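Local coordinates for glucose dehydrogenase (Serratia sp. FS14, PDB 7CDY), which belongs to the glucose/sorbosone dehydrogenase family of beta-propeller proteins and carries a bound calcium ion, at residues 197-200 and 205-208; 160-165 and 170-175; 235-238 and 242-245; 274-277 and 281-284. All blocks are in the same frame, centred on the assembly; numbering follows the deposited sequence. Where two conformers were deposited one is given.

Along the chain the contacts come in the order 2, 1, 3, 4, and none encloses another. They follow three successive four-stranded antiparallel sheets, three of the blades of a beta-propeller. Contact 2 lies where strand 160-163 runs out into a loop; contact 1 is the hairpin of strands 192-198 and 205-210; contact 3 belongs to the long loop between strands 216-219 and 259-261 of that same sheet; contact 4 closes the connection from strand 267-273 to 284-289. Contacts 1 and 4, with centres about 15 Å apart, touch through P200 and D274, joining neighbouring blades. Contacts 3 and 4 are farthest apart, about 38 Å between centres.

Contact 1 (197-200 and 205-208); sequences ALNP and IWEH
A197 and W206 face each other as an antiparallel hydrogen-bonded pair in the hairpin of strands 192-198 and 205-210, two strands of a propeller blade. Each residue uses both its N-H and its C=O: A197 N donates to W206 O at 2.9 Å, and W206 N returns a nearly straight bond to A197 O at 2.8 Å, 172° at the hydrogen. A197 O also receives the CA-H of I205. The next pair, L198 and I205, is non-hydrogen-bonded and meets through aliphatic carbon on the other face of the sheet, L198 CB lying 4.3 Å from I205 CD1. I205 N instead bonds a glycerol molecule.

N199 has CG anti to the backbone N (chi1 -177°), which carries its amide alongside the W206 indole. N199 ND2 sits obliquely to the ring, 3.4 Å from W206 CZ2, amide and indole planes 54° apart, and N199 CB makes an off-centre CH-pi contact with the five-membered ring. OD1 accepts from the backbone nitrogens of W201 and S202, an Asx turn that suits asparagine to this bend. F272 meets the indole edge-to-face. The amide therefore divides its work, its oxygen shaping the turn while its nitrogen end packs on a buried aromatic surface.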
loop_
_atom_site.group_PDB
_atom_site.type_symbol
_atom_site.label_atom_id
_atom_site.label_comp_id
_atom_site.label_asym_id
_atom_site.label_seq_id
_atom_site.Cartn_x
_atom_site.Cartn_y
_atom_site.Cartn_z
ATOM N N ALA A 197 4.778 -3.597 -3.847
ATOM C CA ALA A 197 5.143 -4.997 -3.664
ATOM C C ALA A 197 6.435 -5.324 -4.392
ATOM O O ALA A 197 6.746 -4.745 -5.434
ATOM C CB ALA A 197 4.026 -5.931 -4.135
ATOM N N LEU A 198 7.164 -6.288 -3.838
ATOM C CA LEU A 198 8.422 -6.756 -4.403
ATOM C C LEU A 198 8.143 -7.832 -5.443
ATOM O O LEU A 198 7.519 -8.854 -5.139
ATOM C CB LEU A 198 9.259 -7.338 -3.270
ATOM C CG LEU A 198 10.606 -7.937 -3.664
ATOM C CD1 LEU A 198 11.569 -6.848 -4.100
ATOM C CD2 LEU A 198 11.161 -8.727 -2.486
ATOM N N ASN A 199 8.595 -7.603 -6.664
ATOM C CA ASN A 199 8.495 -8.620 -7.703
ATOM C C ASN A 199 9.390 -9.794 -7.309
ATOM O O ASN A 199 10.610 -9.615 -7.165
ATOM C CB ASN A 199 8.920 -8.009 -9.039
ATOM C CG ASN A 199 8.786 -8.977 -10.210
ATOM O OD1 ASN A 199 9.283 -10.108 -10.153
ATOM N ND2 ASN A 199 8.123 -8.545 -11.273
ATOM N N PRO A 200 8.837 -10.994 -7.104
ATOM C CA PRO A 200 9.643 -12.107 -6.577
ATOM C C PRO A 200 10.631 -12.671 -7.575
ATOM O O PRO A 200 11.533 -13.418 -7.175
ATOM C CB PRO A 200 8.587 -13.150 -6.190
ATOM C CG PRO A 200 7.437 -12.870 -7.101
ATOM C CD PRO A 200 7.428 -11.369 -7.293
ATOM N N ILE A 205 10.986 -3.392 -6.675
ATOM C CA ILE A 205 9.744 -2.871 -6.108
ATOM C C ILE A 205 8.860 -2.323 -7.221
ATOM O O ILE A 205 9.307 -1.519 -8.050
ATOM C CB ILE A 205 10.057 -1.786 -5.064
ATOM C CG1 ILE A 205 10.765 -2.386 -3.844
ATOM C CG2 ILE A 205 8.778 -1.032 -4.656
ATOM C CD1 ILE A 205 9.839 -3.143 -2.906
ATOM N N TRP A 206 7.601 -2.757 -7.250
ATOM C CA TRP A 206 6.570 -2.186 -8.108
ATOM C C TRP A 206 5.555 -1.451 -7.239
ATOM O O TRP A 206 5.395 -1.742 -6.043
ATOM C CB TRP A 206 5.849 -3.263 -8.923
ATOM C CG TRP A 206 6.674 -3.962 -9.989
ATOM C CD1 TRP A 206 8.033 -4.155 -10.012
ATOM C CD2 TRP A 206 6.159 -4.602 -11.165
ATOM N NE1 TRP A 206 8.385 -4.856 -11.154
ATOM C CE2 TRP A 206 7.251 -5.140 -11.871
ATOM C CE3 TRP A 206 4.874 -4.758 -11.690
ATOM C CZ2 TRP A 206 7.094 -5.834 -13.082
ATOM C CZ3 TRP A 206 4.717 -5.446 -12.894
ATOM C CH2 TRP A 206 5.822 -5.975 -13.570
ATOM N N GLU A 207 4.849 -0.505 -7.859
ATOM C CA GLU A 207 3.959 0.399 -7.145
ATOM C C GLU A 207 2.730 0.644 -8.002
ATOM O O GLU A 207 2.804 0.592 -9.233
ATOM C CB GLU A 207 4.689 1.724 -6.844
ATOM C CG GLU A 207 3.856 2.831 -6.215
ATOM C CD GLU A 207 3.295 3.826 -7.216
ATOM O OE1 GLU A 207 3.310 3.559 -8.438
ATOM O OE2 GLU A 207 2.802 4.879 -6.754
ATOM N N HIS A 208 1.598 0.930 -7.360
ATOM C CA HIS A 208 0.460 1.452 -8.111
ATOM C C HIS A 208 -0.197 2.590 -7.341
ATOM O O HIS A 208 -0.001 2.745 -6.131
ATOM C CB HIS A 208 -0.501 0.364 -8.638
ATOM C CG HIS A 208 -1.314 -0.330 -7.590
ATOM N ND1 HIS A 208 -2.139 0.338 -6.711
ATOM C CD2 HIS A 208 -1.496 -1.651 -7.347
ATOM C CE1 HIS A 208 -2.767 -0.543 -5.949
ATOM N NE2 HIS A 208 -2.400 -1.757 -6.318
#

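Contact 2 (160-165 and 170-175); sequences LVRLTA and PPDNPW
R162, near the end of strand 160-163, buries the most surface here, and its guanidinium is held by the loop residues P170, D172 and N173. A bend at chi3 (68°) turns the NE-NH2 side toward N173. R162 NE and R162 NH2 grip N173 OD1 side-on, each at 2.9 Å, so that one amide oxygen takes two donors. The amide also reaches back: N173 ND2 donates in the carbonyl plane to R162 O at 3.0 Å, and its other bond goes to P183 O. Asparagine suits the place because it offers acceptor and donor together.

P170 buries the next largest area, laying CB and CG over one guanidinium face, with P170 CB 3.5 Å from R162 NH2. Y136 makes a cation-pi contact with the same arginine. P170 also begins a type I beta turn ending at N173, whose N bonds P170 O. Within that turn D172 OD1 forms a salt bridge with R162 NH2 at 2.9 Å, met from above the carboxylate plane, and a water links D172 OD2 to R162 NH1. Spreading the cation over a carboxylate, an amide and a water probably stabilises the charge of this buried arginine while fixing the loop to the strand.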
loop_
_atom_site.group_PDB
_atom_site.type_symbol
_atom_site.label_atom_id
_atom_site.label_comp_id
_atom_site.label_asym_id
_atom_site.label_seq_id
_atom_site.Cartn_x
_atom_site.Cartn_y
_atom_site.Cartn_z
ATOM N N LEU A 160 7.897 8.029 -2.794
ATOM C CA LEU A 160 8.273 6.723 -2.278
ATOM C C LEU A 160 9.570 6.909 -1.503
ATOM O O LEU A 160 10.499 7.551 -2.002
ATOM C CB LEU A 160 8.484 5.751 -3.437
ATOM C CG LEU A 160 8.847 4.307 -3.118
ATOM C CD1 LEU A 160 7.848 3.690 -2.156
ATOM C CD2 LEU A 160 8.923 3.492 -4.390
ATOM N N VAL A 161 9.626 6.372 -0.285
ATOM C CA VAL A 161 10.755 6.552 0.619
ATOM C C VAL A 161 11.405 5.192 0.839
ATOM O O VAL A 161 10.717 4.168 0.867
ATOM C CB VAL A 161 10.227 7.146 1.945
ATOM C CG1 VAL A 161 11.125 6.812 3.130
ATOM C CG2 VAL A 161 10.028 8.651 1.807
ATOM N N ARG A 162 12.738 5.174 0.965
ATOM C CA ARG A 162 13.479 3.963 1.319
ATOM C C ARG A 162 14.320 4.239 2.553
ATOM O O ARG A 162 15.133 5.175 2.556
ATOM C CB ARG A 162 14.393 3.484 0.193
ATOM C CG ARG A 162 15.078 2.159 0.538
ATOM C CD ARG A 162 16.035 1.667 -0.543
ATOM N NE ARG A 162 17.204 2.529 -0.666
ATOM C CZ ARG A 162 18.469 2.112 -0.678
ATOM N NH1 ARG A 162 18.770 0.827 -0.554
ATOM N NH2 ARG A 162 19.433 3.006 -0.818
ATOM N N LEU A 163 14.147 3.413 3.589
ATOM C CA LEU A 163 14.858 3.531 4.859
ATOM C C LEU A 163 15.458 2.187 5.251
ATOM O O LEU A 163 15.108 1.139 4.708
ATOM C CB LEU A 163 13.930 4.004 5.982
ATOM C CG LEU A 163 13.192 5.322 5.739
ATOM C CD1 LEU A 163 12.188 5.575 6.850
ATOM C CD2 LEU A 163 14.177 6.475 5.615
ATOM N N THR A 164 16.364 2.229 6.229
ATOM C CA THR A 164 16.798 0.991 6.865
ATOM C C THR A 164 15.691 0.448 7.763
ATOM O O THR A 164 14.671 1.099 8.012
ATOM C CB THR A 164 18.046 1.214 7.729
ATOM O OG1 THR A 164 17.687 1.950 8.906
ATOM C CG2 THR A 164 19.150 1.959 6.947
ATOM N N ALA A 165 15.935 -0.756 8.292
ATOM C CA ALA A 165 15.012 -1.385 9.234
ATOM C C ALA A 165 14.732 -0.520 10.456
ATOM O O ALA A 165 13.690 -0.695 11.105
ATOM C CB ALA A 165 15.588 -2.732 9.684
ATOM N N PRO A 170 19.612 5.271 4.165
ATOM C CA PRO A 170 20.732 4.596 3.504
ATOM C C PRO A 170 21.573 5.598 2.734
ATOM O O PRO A 170 21.035 6.458 2.015
ATOM C CB PRO A 170 20.039 3.611 2.548
ATOM C CG PRO A 170 18.629 3.490 3.076
ATOM C CD PRO A 170 18.312 4.829 3.633
ATOM N N PRO A 171 22.902 5.526 2.847
ATOM C CA PRO A 171 23.743 6.572 2.238
ATOM C C PRO A 171 23.754 6.563 0.719
ATOM O O PRO A 171 24.226 7.538 0.123
ATOM C CB PRO A 171 25.137 6.301 2.821
ATOM C CG PRO A 171 25.119 4.861 3.185
ATOM C CD PRO A 171 23.698 4.538 3.600
ATOM N N ASP A 172 23.272 5.509 0.069
ATOM C CA ASP A 172 23.179 5.491 -1.384
ATOM C C ASP A 172 21.798 5.883 -1.902
ATOM O O ASP A 172 21.539 5.738 -3.104
ATOM C CB ASP A 172 23.627 4.143 -1.949
ATOM C CG ASP A 172 22.857 2.971 -1.369
ATOM O OD1 ASP A 172 22.259 3.107 -0.280
ATOM O OD2 ASP A 172 22.864 1.901 -2.010
ATOM N N ASN A 173 20.916 6.390 -1.037
ATOM C CA ASN A 173 19.670 6.959 -1.533
ATOM C C ASN A 173 19.994 8.095 -2.509
ATOM O O ASN A 173 21.012 8.782 -2.365
ATOM C CB ASN A 173 18.820 7.478 -0.371
ATOM C CG ASN A 173 17.772 6.481 0.097
ATOM O OD1 ASN A 173 17.826 5.295 -0.223
ATOM N ND2 ASN A 173 16.818 6.975 0.879
ATOM N N PRO A 174 19.133 8.325 -3.501
ATOM C CA PRO A 174 19.536 9.158 -4.654
ATOM C C PRO A 174 19.804 10.607 -4.321
ATOM O O PRO A 174 20.600 11.247 -5.027
ATOM C CB PRO A 174 18.357 9.011 -5.629
ATOM C CG PRO A 174 17.199 8.557 -4.763
ATOM C CD PRO A 174 17.820 7.686 -3.712
ATOM N N TRP A 175 19.167 11.158 -3.296
ATOM C CA TRP A 175 19.256 12.575 -2.987
ATOM C C TRP A 175 20.155 12.882 -1.790
ATOM O O TRP A 175 20.214 14.040 -1.363
ATOM C CB TRP A 175 17.859 13.164 -2.761
ATOM C CG TRP A 175 17.012 13.304 -3.999
ATOM C CD1 TRP A 175 17.400 13.120 -5.299
ATOM C CD2 TRP A 175 15.633 13.677 -4.036
ATOM N NE1 TRP A 175 16.326 13.347 -6.144
ATOM C CE2 TRP A 175 15.239 13.703 -5.390
ATOM C CE3 TRP A 175 14.694 14.003 -3.055
ATOM C CZ2 TRP A 175 13.938 14.027 -5.781
ATOM C CZ3 TRP A 175 13.414 14.337 -3.444
ATOM C CH2 TRP A 175 13.043 14.341 -4.797
HETATM O O HOH W 1 21.696 -0.041 -0.586
#

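Contact 3 (235-238 and 242-245); sequences GINY and PIPE
I243 and N237 make the main apolar contact between two pieces of loop that are joined by water as well. The end of the isoleucine, I243 CD1, lies against the asparagine, 3.7 Å from both N237 CA and N237 CG, and the two side chains cross at about a right angle. I243 CG1, anti to its carbonyl carbon (chi1 -68°), runs along the backbone at 3.9 Å from I236 C. A branched aliphatic residue suits this spot, since I243 is buried although most of its neighbours in the contact are not. P244 adds a looser touch, its CD 4.0 Å from N237 ND2, and P242 brings its CA to I236 CB.

Both segments belong to the long loop that separates strands 216-219 and 259-261 of one propeller blade. The loop that holds the contact also supplies Y227 to the calcium site, with E217 coming from strand 216-219.

The polar links across the contact run through two waters. One donates to G235 O and accepts from I243 N, at 2.9 and 2.8 Å from those atoms. The other accepts from N237 ND2 at 3.0 Å and donates to P242 O at 2.8 Å. N237 thus uses both ends of its amide, for OD1 takes the following backbone N-H, that of Y238, at a bent 141°. Outside the two segments, R213 bonds the backbone of I236 and the carbonyl of Y238, and E245 forms a salt bridge with R147.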
loop_
_atom_site.group_PDB
_atom_site.type_symbol
_atom_site.label_atom_id
_atom_site.label_comp_id
_atom_site.label_asym_id
_atom_site.label_seq_id
_atom_site.Cartn_x
_atom_site.Cartn_y
_atom_site.Cartn_z
ATOM N N GLY A 235 -5.497 11.238 -16.089
ATOM C CA GLY A 235 -6.807 11.595 -15.601
ATOM C C GLY A 235 -7.103 13.077 -15.783
ATOM O O GLY A 235 -6.290 13.861 -16.275
ATOM N N ILE A 236 -8.316 13.445 -15.372
ATOM C CA ILE A 236 -8.774 14.829 -15.337
ATOM C C ILE A 236 -9.277 15.117 -13.925
ATOM O O ILE A 236 -9.302 14.234 -13.075
ATOM C CB ILE A 236 -9.849 15.132 -16.407
ATOM C CG1 ILE A 236 -11.105 14.277 -16.186
ATOM C CG2 ILE A 236 -9.267 14.913 -17.788
ATOM C CD1 ILE A 236 -12.223 14.496 -17.210
ATOM N N ASN A 237 -9.647 16.369 -13.662
ATOM C CA ASN A 237 -10.190 16.671 -12.349
ATOM C C ASN A 237 -11.632 16.169 -12.239
ATOM O O ASN A 237 -12.308 15.902 -13.243
ATOM C CB ASN A 237 -10.099 18.171 -12.042
ATOM C CG ASN A 237 -9.812 18.442 -10.581
ATOM O OD1 ASN A 237 -9.917 17.544 -9.748
ATOM N ND2 ASN A 237 -9.448 19.682 -10.261
ATOM N N TYR A 238 -12.092 16.017 -10.988
ATOM C CA TYR A 238 -13.406 15.423 -10.741
ATOM C C TYR A 238 -14.534 16.242 -11.362
ATOM O O TYR A 238 -15.573 15.686 -11.734
ATOM C CB TYR A 238 -13.606 15.202 -9.236
ATOM C CG TYR A 238 -12.624 14.199 -8.671
ATOM C CD1 TYR A 238 -12.796 12.839 -8.885
ATOM C CD2 TYR A 238 -11.511 14.615 -7.953
ATOM C CE1 TYR A 238 -11.887 11.916 -8.390
ATOM C CE2 TYR A 238 -10.592 13.697 -7.454
ATOM C CZ TYR A 238 -10.795 12.356 -7.672
ATOM O OH TYR A 238 -9.890 11.442 -7.179
ATOM N N PRO A 242 -9.603 19.832 -16.812
ATOM C CA PRO A 242 -8.253 19.283 -16.632
ATOM C C PRO A 242 -7.708 19.575 -15.241
ATOM O O PRO A 242 -8.058 20.568 -14.599
ATOM C CB PRO A 242 -7.427 20.017 -17.694
ATOM C CG PRO A 242 -8.435 20.458 -18.719
ATOM C CD PRO A 242 -9.677 20.760 -17.959
ATOM N N ILE A 243 -6.831 18.689 -14.782
ATOM C CA ILE A 243 -6.033 19.009 -13.593
ATOM C C ILE A 243 -5.261 20.297 -13.872
ATOM O O ILE A 243 -4.597 20.400 -14.921
ATOM C CB ILE A 243 -5.078 17.841 -13.283
ATOM C CG1 ILE A 243 -5.854 16.594 -12.816
ATOM C CG2 ILE A 243 -4.000 18.252 -12.277
ATOM C CD1 ILE A 243 -6.603 16.743 -11.491
ATOM N N PRO A 244 -5.337 21.310 -12.999
ATOM C CA PRO A 244 -4.801 22.637 -13.353
ATOM C C PRO A 244 -3.322 22.654 -13.685
ATOM O O PRO A 244 -2.903 23.454 -14.533
ATOM C CB PRO A 244 -5.109 23.482 -12.108
ATOM C CG PRO A 244 -6.256 22.803 -11.461
ATOM C CD PRO A 244 -6.078 21.334 -11.728
ATOM N N GLU A 245 -2.517 21.823 -13.029
ATOM C CA GLU A 245 -1.073 21.806 -13.221
ATOM C C GLU A 245 -0.634 20.944 -14.397
ATOM O O GLU A 245 0.544 20.973 -14.764
ATOM C CB GLU A 245 -0.381 21.291 -11.951
ATOM C CG GLU A 245 -0.721 22.066 -10.681
ATOM C CD GLU A 245 -1.971 21.544 -9.977
ATOM O OE1 GLU A 245 -2.346 22.121 -8.938
ATOM O OE2 GLU A 245 -2.595 20.571 -10.468
HETATM O O HOH W 2 -5.913 16.694 -16.509
HETATM O O HOH W 3 -9.596 21.599 -12.540
#

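Contact 4 (274-277 and 281-284); sequences DGQR and WRHS
The backbones of D274 and R282 approach to 5.3 Å between CA atoms where strands 267-273 and 284-289, adjacent in one propeller blade, are connected, and a type II beta turn from W281 to S284 leads into the second strand. H283 takes the left-handed conformation (phi 68°) that the third position of such a turn requires, and the turn's own bond, S284 N to W281 O, is weak; H283 and S284 are also tied to the backbone of Y273.

R282 does most of the touching. A bend at chi3 (45°) turns its guanidinium edge toward G275 O, and NH1 is the atom that grips. R282 NH1 donates to G275 O at 3.0 Å, a nearly straight bond with the oxygen close to the guanidinium plane, although NH1 itself stands above the carbonyl plane. R282 NH1 also forms a salt bridge to D274 OD1 at 3.0 Å, from above the carboxylate plane, and R282 NH2 adds a weak bond to the same oxygen. Arginine fits here because its length and several N-H groups let it serve a carbonyl and a carboxylate at once. W201 NE1 gives D274 OD1 another weak bond.

Q276, bent at chi2, brings NE2 over one face of the R282 guanidinium, the planes 35° apart. Q276 NE2 and R282 NH1 are both donors and do not bond; Q276 NE2 rests 3.5 Å from R282 CZ.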
loop_
_atom_site.group_PDB
_atom_site.type_symbol
_atom_site.label_atom_id
_atom_site.label_comp_id
_atom_site.label_asym_id
_atom_site.label_seq_id
_atom_site.Cartn_x
_atom_site.Cartn_y
_atom_site.Cartn_z
ATOM N N ASP A 274 3.355 -16.330 -6.816
ATOM C CA ASP A 274 4.509 -17.203 -7.009
ATOM C C ASP A 274 4.306 -18.543 -6.307
ATOM O O ASP A 274 5.272 -19.205 -5.915
ATOM C CB ASP A 274 5.787 -16.511 -6.526
ATOM C CG ASP A 274 7.063 -17.214 -6.983
ATOM O OD1 ASP A 274 7.056 -17.876 -8.043
ATOM O OD2 ASP A 274 8.082 -17.094 -6.266
ATOM N N GLY A 275 3.048 -18.951 -6.127
ATOM C CA GLY A 275 2.741 -20.208 -5.480
ATOM C C GLY A 275 2.764 -21.374 -6.450
ATOM O O GLY A 275 2.978 -21.225 -7.651
ATOM N N GLN A 276 2.537 -22.570 -5.899
ATOM C CA GLN A 276 2.452 -23.781 -6.702
ATOM C C GLN A 276 1.044 -24.343 -6.805
ATOM O O GLN A 276 0.794 -25.179 -7.677
ATOM C CB GLN A 276 3.376 -24.873 -6.137
ATOM C CG GLN A 276 4.855 -24.688 -6.454
ATOM C CD GLN A 276 5.114 -24.345 -7.910
ATOM O OE1 GLN A 276 4.615 -25.011 -8.818
ATOM N NE2 GLN A 276 5.904 -23.302 -8.139
ATOM N N ARG A 277 0.122 -23.906 -5.945
ATOM C CA ARG A 277 -1.202 -24.515 -5.920
ATOM C C ARG A 277 -1.958 -24.282 -7.222
ATOM O O ARG A 277 -2.637 -25.185 -7.723
ATOM C CB ARG A 277 -2.004 -23.986 -4.734
ATOM C CG ARG A 277 -3.412 -24.525 -4.687
ATOM C CD ARG A 277 -4.138 -24.063 -3.445
ATOM N NE ARG A 277 -3.424 -24.413 -2.223
ATOM C CZ ARG A 277 -3.566 -25.566 -1.582
ATOM N NH1 ARG A 277 -2.877 -25.795 -0.472
ATOM N NH2 ARG A 277 -4.397 -26.489 -2.050
ATOM N N TRP A 281 -1.872 -19.270 -12.381
ATOM C CA TRP A 281 -1.748 -17.929 -11.834
ATOM C C TRP A 281 -0.304 -17.485 -11.664
ATOM O O TRP A 281 -0.071 -16.312 -11.355
ATOM C CB TRP A 281 -2.460 -17.851 -10.481
ATOM C CG TRP A 281 -3.938 -17.641 -10.569
ATOM C CD1 TRP A 281 -4.692 -17.510 -11.698
ATOM C CD2 TRP A 281 -4.842 -17.518 -9.465
ATOM N NE1 TRP A 281 -6.012 -17.314 -11.365
ATOM C CE2 TRP A 281 -6.130 -17.318 -10.000
ATOM C CE3 TRP A 281 -4.686 -17.560 -8.077
ATOM C CZ2 TRP A 281 -7.255 -17.155 -9.191
ATOM C CZ3 TRP A 281 -5.804 -17.401 -7.278
ATOM C CH2 TRP A 281 -7.068 -17.201 -7.837
ATOM N N ARG A 282 0.665 -18.381 -11.843
ATOM C CA ARG A 282 2.058 -17.991 -11.683
ATOM C C ARG A 282 2.419 -16.926 -12.710
ATOM O O ARG A 282 1.934 -16.943 -13.845
ATOM C CB ARG A 282 2.974 -19.211 -11.818
ATOM C CG ARG A 282 2.788 -20.228 -10.689
ATOM C CD ARG A 282 3.764 -21.405 -10.792
ATOM N NE ARG A 282 5.129 -20.974 -11.074
ATOM C CZ ARG A 282 5.943 -20.429 -10.177
ATOM N NH1 ARG A 282 5.535 -20.253 -8.929
ATOM N NH2 ARG A 282 7.169 -20.060 -10.531
ATOM N N HIS A 283 3.242 -15.967 -12.284
ATOM C CA HIS A 283 3.652 -14.838 -13.115
ATOM C C HIS A 283 2.503 -13.872 -13.409
ATOM O O HIS A 283 2.524 -13.155 -14.408
ATOM C CB HIS A 283 4.403 -15.277 -14.379
ATOM C CG HIS A 283 5.675 -16.008 -14.076
ATOM N ND1 HIS A 283 6.806 -15.370 -13.615
ATOM C CD2 HIS A 283 5.977 -17.327 -14.122
ATOM C CE1 HIS A 283 7.759 -16.262 -13.412
ATOM N NE2 HIS A 283 7.282 -17.457 -13.713
ATOM N N SER A 284 1.508 -13.842 -12.529
ATOM C CA SER A 284 0.445 -12.852 -12.563
ATOM C C SER A 284 0.590 -11.897 -11.384
ATOM O O SER A 284 1.147 -12.249 -10.338
ATOM C CB SER A 284 -0.937 -13.514 -12.524
ATOM O OG SER A 284 -1.261 -14.101 -13.776
#